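Local coordinates for protein interleukin-1beta (Gallus gallus, PDB 2WRY) that probably acts as a secreted pro-inflammatory cytokine that binds the interleukin-1 receptor, here as the beta-trefoil part of the longer chain, at residues 18-23 / 32-37; 42-47 / 69-74; 87-92 / 143-148; 109-114 / 124-129; 135-140 / 150-155. All blocks are in the same frame, centred on the assembly; numbering follows the deposited sequence.

Interaction 1 (18-23 / 32-37)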
# COMPACT_ATOMS: atom_id res chain seq x y z
N ASN A 18 1.49 15.05 -2.72
CA ASN A 18 2.25 15.94 -3.56
C ASN A 18 2.11 15.55 -5.03
O ASN A 18 2.91 15.97 -5.87
CB ASN A 18 3.72 15.93 -3.16
CG ASN A 18 4.46 17.13 -3.72
OD1 ASN A 18 4.06 18.30 -3.51
ND2 ASN A 18 5.56 16.86 -4.40
N GLN A 19 1.10 14.73 -5.32
CA GLN A 19 0.70 14.33 -6.68
C GLN A 19 1.70 13.41 -7.37
O GLN A 19 1.71 13.32 -8.61
CB GLN A 19 0.35 15.54 -7.57
CG GLN A 19 -0.59 16.57 -6.88
CD GLN A 19 0.18 17.76 -6.31
OE1 GLN A 19 1.00 18.36 -7.01
NE2 GLN A 19 -0.07 18.09 -5.05
N LYS A 20 2.53 12.70 -6.58
CA LYS A 20 3.32 11.61 -7.16
C LYS A 20 2.45 10.35 -7.32
O LYS A 20 1.59 10.06 -6.49
CB LYS A 20 4.55 11.31 -6.30
CG LYS A 20 5.45 12.51 -6.15
CD LYS A 20 6.89 12.16 -5.74
CE LYS A 20 6.97 11.40 -4.40
NZ LYS A 20 6.48 12.23 -3.25
N CYS A 21 2.63 9.63 -8.42
CA CYS A 21 1.98 8.33 -8.57
C CYS A 21 3.01 7.24 -8.42
O CYS A 21 4.21 7.52 -8.34
CB CYS A 21 1.30 8.19 -9.92
SG CYS A 21 2.39 8.32 -11.30
N PHE A 22 2.51 6.01 -8.39
CA PHE A 22 3.38 4.82 -8.29
C PHE A 22 3.68 4.26 -9.69
O PHE A 22 2.79 4.20 -10.57
CB PHE A 22 2.71 3.71 -7.49
CG PHE A 22 2.46 4.02 -6.03
CD1 PHE A 22 3.04 5.12 -5.39
CD2 PHE A 22 1.63 3.17 -5.30
CE1 PHE A 22 2.77 5.36 -4.02
CE2 PHE A 22 1.38 3.38 -3.94
CZ PHE A 22 1.95 4.48 -3.30
N VAL A 23 4.92 3.85 -9.90
CA VAL A 23 5.26 2.99 -11.05
C VAL A 23 6.01 1.77 -10.56
O VAL A 23 6.67 1.85 -9.52
CB VAL A 23 6.05 3.71 -12.20
CG1 VAL A 23 5.30 4.95 -12.70
CG2 VAL A 23 7.50 4.02 -11.81
N ALA A 32 7.87 6.17 -6.56
CA ALA A 32 6.90 7.26 -6.73
C ALA A 32 7.50 8.41 -7.51
O ALA A 32 8.61 8.86 -7.23
CB ALA A 32 6.37 7.72 -5.38
N LEU A 33 6.77 8.90 -8.50
CA LEU A 33 7.28 10.01 -9.31
C LEU A 33 6.15 10.90 -9.79
O LEU A 33 4.99 10.54 -9.70
CB LEU A 33 8.14 9.52 -10.48
CG LEU A 33 7.95 8.13 -11.12
CD1 LEU A 33 6.52 7.87 -11.45
CD2 LEU A 33 8.84 7.99 -12.35
N HIS A 34 6.52 12.09 -10.27
CA HIS A 34 5.58 12.92 -11.01
C HIS A 34 5.67 12.40 -12.44
O HIS A 34 6.66 12.64 -13.13
CB HIS A 34 5.97 14.40 -10.89
CG HIS A 34 6.00 14.90 -9.49
ND1 HIS A 34 4.86 15.14 -8.76
CD2 HIS A 34 7.04 15.21 -8.69
CE1 HIS A 34 5.20 15.57 -7.56
NE2 HIS A 34 6.52 15.61 -7.48
N LEU A 35 4.69 11.63 -12.85
CA LEU A 35 4.77 10.94 -14.13
C LEU A 35 4.28 11.91 -15.17
O LEU A 35 3.16 12.42 -15.06
CB LEU A 35 3.89 9.68 -14.13
CG LEU A 35 4.39 8.38 -14.79
CD1 LEU A 35 3.20 7.59 -15.31
CD2 LEU A 35 5.43 8.58 -15.90
N GLN A 36 5.12 12.18 -16.17
CA GLN A 36 4.73 13.06 -17.28
C GLN A 36 5.62 13.09 -18.53
O GLN A 36 6.36 12.13 -18.81
CB GLN A 36 4.46 14.49 -16.79
CG GLN A 36 2.99 14.89 -16.98
CD GLN A 36 2.47 14.47 -18.35
OE1 GLN A 36 3.16 14.64 -19.36
NE2 GLN A 36 1.26 13.89 -18.39
N GLY A 37 5.51 14.19 -19.27
CA GLY A 37 6.26 14.43 -20.51
C GLY A 37 6.14 13.33 -21.54
O GLY A 37 5.05 13.03 -22.05
O HOH W 1 2.19 11.88 -11.06
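C21 and L33 form the hydrogen-bonded antiparallel pair at the open end of the beta hairpin made by strands 21-26 and 29-33 of this beta-trefoil. C21 N reaches L33 O at 2.8 Å, and L33 N returns a bond to C21 O at 2.9 Å. The tight part lies on the face carrying C21 and L33. There V23 CG1 presses on L33 CD1 at only 3.4 Å, the two side chains crossing at about a right angle, while C21 SG rests on L35 CB at 3.5 Å. On the other face F22 turns inward against I14 and V143, and A32 CB meets the edge of its ring. Toward N18 and H34 the chains leave sheet register and the contact becomes open. Here H34, an exposed residue, lays one face of its ring on K20, whose CG stands 3.6 Å from the ring centroid, a CH-pi contact. The K20 chain then bends at chi3 (-59°) and chi4 (-64°), bringing NZ back inside to a salt bridge with D16 and a hydrogen bond to S136 O. With K20 cut back to an alanine, the D16 carboxylate would probably lose its cationic mate and the H34 ring the chain packed on its face. A water spans the splayed ends, donating to Q19 O at 2.9 Å and accepting from L35 N at 3.1 Å.

Interaction 2 (42-47 / 69-74)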
# COMPACT_ATOMS: atom_id res chain seq x y z
N GLN A 42 4.27 3.16 -16.97
CA GLN A 42 2.84 2.96 -16.82
C GLN A 42 2.44 3.09 -15.36
O GLN A 42 2.94 2.37 -14.49
CB GLN A 42 2.43 1.60 -17.41
CG GLN A 42 2.63 1.58 -18.92
CD GLN A 42 2.44 0.21 -19.56
OE1 GLN A 42 1.99 -0.74 -18.93
NE2 GLN A 42 2.75 0.13 -20.86
N LYS A 43 1.52 4.02 -15.11
CA LYS A 43 1.03 4.29 -13.76
C LYS A 43 0.36 3.06 -13.15
O LYS A 43 -0.43 2.37 -13.80
CB LYS A 43 0.04 5.47 -13.84
CG LYS A 43 -0.69 5.79 -12.59
CD LYS A 43 -1.39 7.13 -12.74
CE LYS A 43 -2.68 6.99 -13.50
NZ LYS A 43 -3.50 8.19 -13.22
N VAL A 44 0.70 2.79 -11.89
CA VAL A 44 0.13 1.70 -11.16
C VAL A 44 -1.25 2.06 -10.59
O VAL A 44 -1.41 3.14 -10.03
CB VAL A 44 1.12 1.25 -10.05
CG1 VAL A 44 0.41 0.46 -8.96
CG2 VAL A 44 2.30 0.49 -10.67
N ARG A 45 -2.23 1.18 -10.78
CA ARG A 45 -3.50 1.27 -10.07
C ARG A 45 -3.51 0.18 -9.01
O ARG A 45 -2.77 -0.82 -9.14
CB ARG A 45 -4.71 1.09 -11.00
CG ARG A 45 -4.90 2.27 -11.93
CD ARG A 45 -6.37 2.67 -12.02
NE ARG A 45 -7.27 1.64 -12.53
CZ ARG A 45 -8.59 1.62 -12.33
NH1 ARG A 45 -9.20 2.57 -11.61
NH2 ARG A 45 -9.31 0.63 -12.85
N LEU A 46 -4.29 0.36 -7.96
CA LEU A 46 -4.37 -0.64 -6.90
C LEU A 46 -5.68 -1.40 -6.99
O LEU A 46 -6.75 -0.79 -7.15
CB LEU A 46 -4.25 0.00 -5.50
CG LEU A 46 -2.96 0.76 -5.20
CD1 LEU A 46 -2.95 1.26 -3.75
CD2 LEU A 46 -1.68 -0.11 -5.46
N ASN A 47 -5.62 -2.71 -6.87
CA ASN A 47 -6.84 -3.48 -6.74
C ASN A 47 -6.93 -3.73 -5.24
O ASN A 47 -6.19 -4.57 -4.70
CB ASN A 47 -6.76 -4.80 -7.51
CG ASN A 47 -8.07 -5.13 -8.25
OD1 ASN A 47 -9.16 -4.66 -7.89
ND2 ASN A 47 -7.97 -6.01 -9.24
N LEU A 69 -3.49 -4.92 -0.78
CA LEU A 69 -3.22 -3.96 -1.87
C LEU A 69 -2.57 -4.67 -3.04
O LEU A 69 -1.38 -5.01 -2.99
CB LEU A 69 -2.35 -2.83 -1.36
CG LEU A 69 -2.95 -2.09 -0.16
CD1 LEU A 69 -1.97 -1.04 0.32
CD2 LEU A 69 -4.29 -1.46 -0.55
N GLY A 70 -3.37 -4.95 -4.06
CA GLY A 70 -2.89 -5.62 -5.26
C GLY A 70 -2.38 -4.59 -6.25
O GLY A 70 -2.95 -3.49 -6.38
N ILE A 71 -1.28 -4.91 -6.91
CA ILE A 71 -0.71 -4.03 -7.93
C ILE A 71 -1.37 -4.45 -9.24
O ILE A 71 -0.99 -5.49 -9.81
CB ILE A 71 0.83 -4.19 -8.02
CG1 ILE A 71 1.49 -4.09 -6.63
CG2 ILE A 71 1.42 -3.15 -8.97
CD1 ILE A 71 1.06 -2.82 -5.85
N LYS A 72 -2.38 -3.67 -9.66
CA LYS A 72 -3.31 -4.10 -10.69
C LYS A 72 -2.60 -4.41 -12.01
O LYS A 72 -1.85 -3.59 -12.53
CB LYS A 72 -4.40 -3.05 -10.91
CG LYS A 72 -5.45 -3.50 -11.92
CD LYS A 72 -6.61 -2.50 -11.84
CE LYS A 72 -7.84 -2.99 -12.60
NZ LYS A 72 -7.54 -3.27 -14.02
N GLY A 73 -2.82 -5.62 -12.50
CA GLY A 73 -2.26 -6.07 -13.77
C GLY A 73 -0.89 -6.72 -13.70
O GLY A 73 -0.37 -7.22 -14.73
N TYR A 74 -0.29 -6.72 -12.51
CA TYR A 74 1.03 -7.29 -12.34
C TYR A 74 1.05 -8.55 -11.46
O TYR A 74 2.12 -9.13 -11.26
CB TYR A 74 1.97 -6.24 -11.76
CG TYR A 74 2.26 -5.07 -12.66
CD1 TYR A 74 1.56 -3.86 -12.54
CD2 TYR A 74 3.29 -5.14 -13.61
CE1 TYR A 74 1.89 -2.76 -13.32
CE2 TYR A 74 3.61 -4.03 -14.41
CZ TYR A 74 2.91 -2.85 -14.25
OH TYR A 74 3.23 -1.76 -15.02
O HOH W 2 4.73 0.56 -13.85
O HOH W 3 -1.71 -0.86 -12.76
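L46 and I71 face each other as a non-hydrogen-bonded antiparallel pair where strands 45-53 and 66-71 of the beta-trefoil run side by side. Both side chains point the same way from the sheet. In L46, CG stands anti to the carbonyl carbon (chi1 -60°) and the chain then extends (chi2 -176°), which carries CD2 alongside I71 CD1 at 3.9 Å. The branches of I71 divide the work: CD1 serves L46, whereas CG2 meets V44 CG1 at 3.7 Å. M78 and L76 of strand 76-83 also lie against I71. The opposite face is polar and more open. K72 and R45 run alongside each other in the same direction, K72 CD beside R45 CB and K72 CE 3.9 Å from R45 NH2. The K72 chain is extended until chi4 (-57°), where it bends; NZ and R45 NH2, probably both positive, remain 4.4 Å apart. Backbone bonds hold the register: N47 and G70 exchange two, and K72 N donates to R45 O at 2.9 Å. From I71 the chain reverses in a type II turn ending at Y74, with G73 at its third position. The Y74 ring comes back beside V44, CE1 4.2 Å from V44 CG2, and one water joins Y74 OH, at 3.0 Å, to Q42 O, at 2.6 Å.

Interaction 3 (87-92 / 143-148)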
# COMPACT_ATOMS: atom_id res chain seq x y z
N PRO A 87 11.71 -3.52 9.48
CA PRO A 87 10.45 -3.69 8.75
C PRO A 87 10.59 -3.11 7.35
O PRO A 87 11.18 -2.01 7.18
CB PRO A 87 9.46 -2.85 9.58
CG PRO A 87 10.08 -2.87 10.99
CD PRO A 87 11.53 -2.70 10.69
N THR A 88 10.08 -3.85 6.37
CA THR A 88 10.29 -3.53 4.96
C THR A 88 9.01 -3.77 4.19
O THR A 88 8.30 -4.74 4.45
CB THR A 88 11.42 -4.43 4.40
OG1 THR A 88 12.62 -4.19 5.16
CG2 THR A 88 11.70 -4.14 2.94
N LEU A 89 8.71 -2.87 3.25
CA LEU A 89 7.64 -3.10 2.30
C LEU A 89 8.19 -3.91 1.14
O LEU A 89 9.24 -3.57 0.55
CB LEU A 89 7.14 -1.74 1.79
CG LEU A 89 5.94 -1.82 0.84
CD1 LEU A 89 4.69 -2.30 1.59
CD2 LEU A 89 5.70 -0.42 0.26
N GLN A 90 7.48 -4.98 0.82
CA GLN A 90 7.84 -5.75 -0.38
C GLN A 90 6.64 -6.03 -1.24
O GLN A 90 5.50 -5.81 -0.86
CB GLN A 90 8.60 -7.02 -0.02
CG GLN A 90 7.86 -8.03 0.74
CD GLN A 90 8.66 -9.34 0.86
OE1 GLN A 90 9.91 -9.34 0.83
NE2 GLN A 90 7.95 -10.44 0.99
N LEU A 91 6.93 -6.47 -2.46
CA LEU A 91 5.89 -6.87 -3.38
C LEU A 91 6.10 -8.35 -3.61
O LEU A 91 7.22 -8.80 -3.90
CB LEU A 91 6.03 -6.14 -4.70
CG LEU A 91 6.06 -4.61 -4.65
CD1 LEU A 91 6.33 -4.05 -6.05
CD2 LEU A 91 4.74 -4.06 -4.09
N GLU A 92 5.02 -9.11 -3.49
CA GLU A 92 5.09 -10.55 -3.63
C GLU A 92 4.14 -11.03 -4.69
O GLU A 92 3.02 -10.53 -4.80
CB GLU A 92 4.70 -11.24 -2.30
CG GLU A 92 5.59 -10.95 -1.13
CD GLU A 92 5.28 -11.83 0.07
OE1 GLU A 92 5.45 -11.36 1.22
OE2 GLU A 92 4.93 -13.02 -0.13
N VAL A 143 8.90 3.25 -2.80
CA VAL A 143 7.81 3.29 -1.81
C VAL A 143 8.22 2.34 -0.69
O VAL A 143 8.71 1.23 -0.94
CB VAL A 143 6.45 2.86 -2.46
CG1 VAL A 143 5.32 2.96 -1.45
CG2 VAL A 143 6.15 3.75 -3.65
N GLY A 144 8.02 2.78 0.54
CA GLY A 144 8.41 1.99 1.73
C GLY A 144 7.41 2.08 2.85
O GLY A 144 6.25 2.41 2.61
N ILE A 145 7.85 1.71 4.06
CA ILE A 145 7.07 1.90 5.27
C ILE A 145 7.88 2.68 6.31
O ILE A 145 9.14 2.68 6.30
CB ILE A 145 6.50 0.59 5.91
CG1 ILE A 145 7.59 -0.47 6.07
CG2 ILE A 145 5.31 0.07 5.06
CD1 ILE A 145 7.14 -1.68 6.85
N THR A 146 7.15 3.37 7.16
CA THR A 146 7.76 4.22 8.18
C THR A 146 6.95 4.20 9.47
O THR A 146 5.72 4.13 9.43
CB THR A 146 7.83 5.72 7.71
OG1 THR A 146 8.48 6.51 8.71
CG2 THR A 146 6.44 6.30 7.43
N ASN A 147 7.65 4.31 10.61
CA ASN A 147 6.98 4.50 11.93
C ASN A 147 6.90 6.04 12.28
O ASN A 147 6.56 6.42 13.41
CB ASN A 147 7.52 3.68 13.07
CG ASN A 147 9.03 3.86 13.30
OD1 ASN A 147 9.66 4.70 12.56
ND2 ASN A 147 9.62 3.09 14.29
N GLN A 148 7.28 6.87 11.31
CA GLN A 148 7.13 8.33 11.47
C GLN A 148 6.30 8.90 10.27
O GLN A 148 6.84 9.65 9.47
CB GLN A 148 8.51 9.00 11.51
CG GLN A 148 9.41 8.55 12.70
CD GLN A 148 10.68 9.36 12.71
OE1 GLN A 148 11.49 9.28 11.80
NE2 GLN A 148 10.85 10.16 13.73
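L89 and I145 carry most of an apolar contact between strand 87-92 and strand 144-146, which run roughly antiparallel (153°) with axes 5.4 Å apart at closest. The two are not paired as sheet neighbours: the backbone of 87-92 bonds to strand 76-83, as T88 does to V81, and G144 bonds to C134. Side chains, not backbone bonds, make the contact between them.

Among the side-chain contacts, I145 reaches across with its longer branch. CG1 sits between the backbone N and the carbonyl carbon (chi1 50°), and the extended chi2 sends CD1 to the P87 ring, 3.8 Å from CB. The shorter branch, CG2, faces L89 CB at 4.2 Å. L89 answers with CD2, which lies 3.8 Å from V143 CG1.

Contacts of side chain with backbone come next. I145 CD1 lies against the P87-T88 peptide, 3.7 Å from T88 N, while CG1 approaches L89 N. In the other direction L89 CD2 rests near two carbonyl oxygens, V143 O at 3.6 Å and G144 O. Shortening I145 to an alanine would remove CD1 and CG2, and is likely to open a gap beside P87 and thin the cover on L89 CB.

With V143 touching F22 and L89 touching M78, the seam joins separate parts of the beta-trefoil by van der Waals contact, consistent with a junction held by shape fit; no directional bond is found between the two segments.

Interaction 4 (109-114 / 124-129)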
# COMPACT_ATOMS: atom_id res chain seq x y z
N ILE A 109 -2.02 -7.61 5.04
CA ILE A 109 -3.14 -6.78 5.48
C ILE A 109 -2.67 -5.41 5.97
O ILE A 109 -1.71 -5.29 6.74
CB ILE A 109 -4.00 -7.49 6.59
CG1 ILE A 109 -4.65 -8.76 6.04
CG2 ILE A 109 -5.08 -6.55 7.17
CD1 ILE A 109 -5.61 -8.50 4.87
N PHE A 110 -3.36 -4.38 5.49
CA PHE A 110 -3.19 -2.99 5.93
C PHE A 110 -4.52 -2.48 6.40
O PHE A 110 -5.56 -2.91 5.90
CB PHE A 110 -2.69 -2.10 4.78
CG PHE A 110 -1.34 -2.52 4.24
CD1 PHE A 110 -1.23 -3.60 3.35
CD2 PHE A 110 -0.18 -1.86 4.63
CE1 PHE A 110 0.04 -3.99 2.84
CE2 PHE A 110 1.10 -2.24 4.16
CZ PHE A 110 1.20 -3.33 3.26
N TYR A 111 -4.52 -1.56 7.36
CA TYR A 111 -5.75 -0.82 7.66
C TYR A 111 -5.81 0.45 6.85
O TYR A 111 -4.89 1.28 6.88
CB TYR A 111 -5.85 -0.54 9.15
CG TYR A 111 -6.01 -1.82 9.94
CD1 TYR A 111 -7.23 -2.50 9.94
CD2 TYR A 111 -4.95 -2.35 10.67
CE1 TYR A 111 -7.41 -3.67 10.67
CE2 TYR A 111 -5.12 -3.56 11.40
CZ TYR A 111 -6.36 -4.20 11.38
OH TYR A 111 -6.59 -5.38 12.08
N ARG A 112 -6.86 0.53 6.05
CA ARG A 112 -7.12 1.71 5.26
C ARG A 112 -7.76 2.74 6.19
O ARG A 112 -8.84 2.48 6.75
CB ARG A 112 -8.10 1.38 4.15
CG ARG A 112 -8.47 2.61 3.36
CD ARG A 112 -9.29 2.31 2.11
NE ARG A 112 -9.85 3.56 1.57
CZ ARG A 112 -10.39 3.67 0.35
NH1 ARG A 112 -10.44 2.62 -0.47
NH2 ARG A 112 -10.88 4.85 -0.05
N LEU A 113 -7.08 3.87 6.37
CA LEU A 113 -7.55 4.88 7.33
C LEU A 113 -7.97 6.10 6.54
O LEU A 113 -7.13 6.88 6.09
CB LEU A 113 -6.43 5.21 8.33
CG LEU A 113 -5.82 4.00 9.05
CD1 LEU A 113 -4.58 4.44 9.80
CD2 LEU A 113 -6.82 3.43 10.00
N ASP A 114 -9.27 6.25 6.34
CA ASP A 114 -9.78 7.38 5.58
C ASP A 114 -10.11 8.58 6.47
O ASP A 114 -10.60 8.41 7.60
CB ASP A 114 -11.05 7.00 4.84
CG ASP A 114 -10.80 6.07 3.66
OD1 ASP A 114 -9.65 6.00 3.13
OD2 ASP A 114 -11.78 5.42 3.23
N GLU A 124 -1.97 1.66 7.24
CA GLU A 124 -1.16 1.15 8.35
C GLU A 124 -1.01 -0.36 8.25
O GLU A 124 -2.01 -1.06 8.07
CB GLU A 124 -1.83 1.50 9.69
CG GLU A 124 -0.97 1.08 10.90
CD GLU A 124 -1.59 1.49 12.23
OE1 GLU A 124 -2.73 2.02 12.24
OE2 GLU A 124 -0.93 1.26 13.27
N SER A 125 0.21 -0.84 8.36
CA SER A 125 0.43 -2.31 8.37
C SER A 125 -0.26 -2.99 9.53
O SER A 125 -0.13 -2.56 10.68
CB SER A 125 1.93 -2.61 8.41
OG SER A 125 2.13 -4.00 8.51
N ALA A 126 -0.94 -4.11 9.26
CA ALA A 126 -1.48 -4.95 10.33
C ALA A 126 -0.40 -5.80 10.99
O ALA A 126 -0.49 -6.11 12.20
CB ALA A 126 -2.62 -5.85 9.83
N ALA A 127 0.60 -6.22 10.21
CA ALA A 127 1.70 -7.05 10.72
C ALA A 127 2.66 -6.22 11.53
O ALA A 127 3.29 -6.73 12.47
CB ALA A 127 2.43 -7.74 9.59
N PHE A 128 2.78 -4.94 11.16
CA PHE A 128 3.67 -3.99 11.84
C PHE A 128 2.88 -2.76 12.27
O PHE A 128 3.05 -1.69 11.68
CB PHE A 128 4.83 -3.56 10.93
CG PHE A 128 5.83 -4.66 10.67
CD1 PHE A 128 7.06 -4.70 11.34
CD2 PHE A 128 5.53 -5.67 9.74
CE1 PHE A 128 7.97 -5.74 11.08
CE2 PHE A 128 6.44 -6.70 9.49
CZ PHE A 128 7.66 -6.73 10.16
N PRO A 129 2.04 -2.89 13.31
CA PRO A 129 1.26 -1.73 13.75
C PRO A 129 2.17 -0.53 14.03
O PRO A 129 3.30 -0.70 14.54
CB PRO A 129 0.55 -2.22 15.03
CG PRO A 129 0.68 -3.70 15.05
CD PRO A 129 1.73 -4.11 14.08
O HOH W 4 1.03 -5.69 6.74
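Y111 and E124 form the hydrogen-bonded pair of the hairpin between strands 110-115 and 120-125. Y111 N donates to E124 O at 2.7 Å, in the carbonyl plane, and E124 N returns a bond to Y111 O at 3.0 Å. Two residues along, I109 O takes two donors: A126 N at 2.9 Å and a water at 2.8 Å. That water in turn accepts from S125 OG at 2.7 Å and stands over the centre of the F110 ring. S125 OG also accepts from F128 N at 2.9 Å, an ST motif that ties the turning chain back to the strand end. The carboxylate of E124 has its partner beyond the hairpin, OE2 taking the backbone N-H of G130, while OE1 lies 3.9 Å from L113 CD1. The extended E124 chain, with CG anti to the backbone N (chi1 -176°), carries it there. A126 CB fills the niche between I109 CG2 and Y111 CE2, 3.7 Å from Y111 CE2. I109 O, S125 OG and E124 OE2 thus each have partners, drawn from backbone N-H groups and water, where the chain leaves the strand.

Interaction 5 (135-140 / 150-155)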
# COMPACT_ATOMS: atom_id res chain seq x y z
N THR A 135 5.97 7.52 0.87
CA THR A 135 6.84 7.89 -0.24
C THR A 135 7.87 8.91 0.24
O THR A 135 7.69 9.57 1.27
CB THR A 135 6.04 8.49 -1.42
OG1 THR A 135 5.46 9.74 -1.03
CG2 THR A 135 4.95 7.49 -1.87
N SER A 136 8.93 9.03 -0.52
CA SER A 136 9.94 10.01 -0.24
C SER A 136 9.42 11.38 -0.65
O SER A 136 8.54 11.49 -1.48
CB SER A 136 11.17 9.67 -1.07
OG SER A 136 12.18 10.63 -0.90
N LEU A 137 9.99 12.43 -0.07
CA LEU A 137 9.75 13.79 -0.58
C LEU A 137 10.36 13.99 -1.97
O LEU A 137 9.89 14.84 -2.74
CB LEU A 137 10.33 14.83 0.37
CG LEU A 137 9.90 14.78 1.85
CD1 LEU A 137 10.56 15.90 2.68
CD2 LEU A 137 8.41 14.85 1.99
N GLN A 138 11.40 13.20 -2.27
CA GLN A 138 12.08 13.25 -3.58
C GLN A 138 11.44 12.29 -4.57
O GLN A 138 10.99 11.23 -4.20
CB GLN A 138 13.56 12.91 -3.43
CG GLN A 138 14.41 14.02 -2.80
CD GLN A 138 14.04 14.32 -1.37
OE1 GLN A 138 13.80 13.41 -0.57
NE2 GLN A 138 13.97 15.61 -1.03
N PRO A 139 11.35 12.70 -5.85
CA PRO A 139 10.84 11.74 -6.83
C PRO A 139 11.80 10.57 -7.14
O PRO A 139 12.99 10.63 -6.83
CB PRO A 139 10.61 12.60 -8.10
CG PRO A 139 11.42 13.81 -7.92
CD PRO A 139 11.61 14.03 -6.43
N ARG A 140 11.24 9.51 -7.71
CA ARG A 140 12.00 8.36 -8.22
C ARG A 140 12.73 7.60 -7.11
O ARG A 140 13.82 7.06 -7.34
CB ARG A 140 12.95 8.77 -9.36
CG ARG A 140 12.33 9.62 -10.48
CD ARG A 140 13.28 9.73 -11.67
NE ARG A 140 14.09 10.95 -11.67
CZ ARG A 140 14.88 11.32 -12.68
NH1 ARG A 140 15.00 10.55 -13.76
NH2 ARG A 140 15.57 12.46 -12.61
N ASP A 150 4.47 10.82 7.57
CA ASP A 150 4.33 12.25 7.18
C ASP A 150 5.41 13.14 7.78
O ASP A 150 5.29 14.38 7.72
CB ASP A 150 2.92 12.77 7.52
CG ASP A 150 1.84 12.15 6.63
OD1 ASP A 150 2.04 12.21 5.41
OD2 ASP A 150 0.84 11.61 7.17
N GLN A 151 6.47 12.51 8.35
CA GLN A 151 7.59 13.25 8.95
C GLN A 151 8.82 13.06 8.08
O GLN A 151 9.52 12.03 8.19
CB GLN A 151 7.83 12.80 10.38
CG GLN A 151 8.80 13.71 11.13
CD GLN A 151 8.89 13.40 12.63
OE1 GLN A 151 8.13 12.59 13.17
NE2 GLN A 151 9.82 14.06 13.31
N VAL A 152 9.07 14.01 7.19
CA VAL A 152 10.13 13.92 6.16
C VAL A 152 9.91 12.72 5.23
O VAL A 152 10.83 12.06 4.74
CB VAL A 152 11.58 13.94 6.74
CG1 VAL A 152 12.57 14.35 5.67
CG2 VAL A 152 11.67 14.87 7.93
N ASN A 153 8.63 12.46 5.01
CA ASN A 153 8.13 11.52 3.99
C ASN A 153 6.65 11.87 3.82
O ASN A 153 6.11 12.73 4.55
CB ASN A 153 8.28 10.06 4.45
CG ASN A 153 7.50 9.76 5.72
OD1 ASN A 153 6.28 9.75 5.72
ND2 ASN A 153 8.23 9.52 6.83
N ILE A 154 5.99 11.21 2.87
CA ILE A 154 4.57 11.44 2.68
C ILE A 154 3.88 10.10 2.95
O ILE A 154 4.23 9.09 2.33
CB ILE A 154 4.27 11.92 1.26
CG1 ILE A 154 4.85 13.33 1.06
CG2 ILE A 154 2.77 11.90 0.99
CD1 ILE A 154 5.02 13.68 -0.38
N ALA A 155 2.91 10.09 3.85
CA ALA A 155 2.18 8.86 4.17
C ALA A 155 0.67 9.07 3.95
O ALA A 155 -0.14 8.29 4.42
CB ALA A 155 2.47 8.38 5.61
O HOH W 5 11.87 11.90 2.11
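L137, I154 and T135 have the largest areas buried in this contact between two loops, 135-140 and 150-155. T135 and I154 make a single antiparallel bridge. T135 N donates to I154 O at 2.8 Å, in the carbonyl plane and nearly straight (164° at the hydrogen), and I154 N replies to T135 O at 2.9 Å. The T135 hydroxyl, placed between the backbone N and the carbonyl carbon (chi1 66°), lies against the I154 side chain, with OG1 3.4 Å from I154 CB. Its hydrogen-bond partner is D16, which also takes the ammonium of K20, so this buried oxygen has a polar mate although it packs on a hydrocarbon. The I154 side chain also touches I17, N18 and K20.

L137 is exposed, yet it leans over the opposing loop. Its branches part: CD1 meets V152 CG1 at 3.9 Å, their side chains crossing obliquely, and CD2 settles on the N153 backbone and on I154 CG1, 4.0 Å away. Beside L137 a water accepts from L137 N and donates to V152 O at 2.8 Å, continuing the bridge where the two chains have spread too far for a direct bond.

Each loop is also braced from within. S136 OG accepts from Q138 N, an ST turn, while D150 N donates to N153 OD1 and A155 N to D150 OD1 at 2.8 Å. A short two-bond bridge flanked by self-braced turns links these irregular connections between strands, loops of the kind that join the strands of a beta-trefoil.

How the interactions relate
The five contacts lie in one beta-trefoil whose paired strands are antiparallel. Interactions 1, 2 and 4 follow in series along the chain; interaction 3 brings 87-92 to 143-148 and so spans interaction 4, and its segments alternate with those of interaction 5. Interactions 2, 3 and 4 all reach the same large antiparallel sheet: strand 66-71 neighbours 110-115, and L69 meets F110. Interactions 1 and 4, with centres about 23 Å apart, sit on opposite sides of the chain's centre. Interaction 1 is tied by backbone bonds to interaction 2 (F22 O to V44 N) and to interaction 5 (A32 O to R140 N). Segments distant in sequence thus close into a single compact domain.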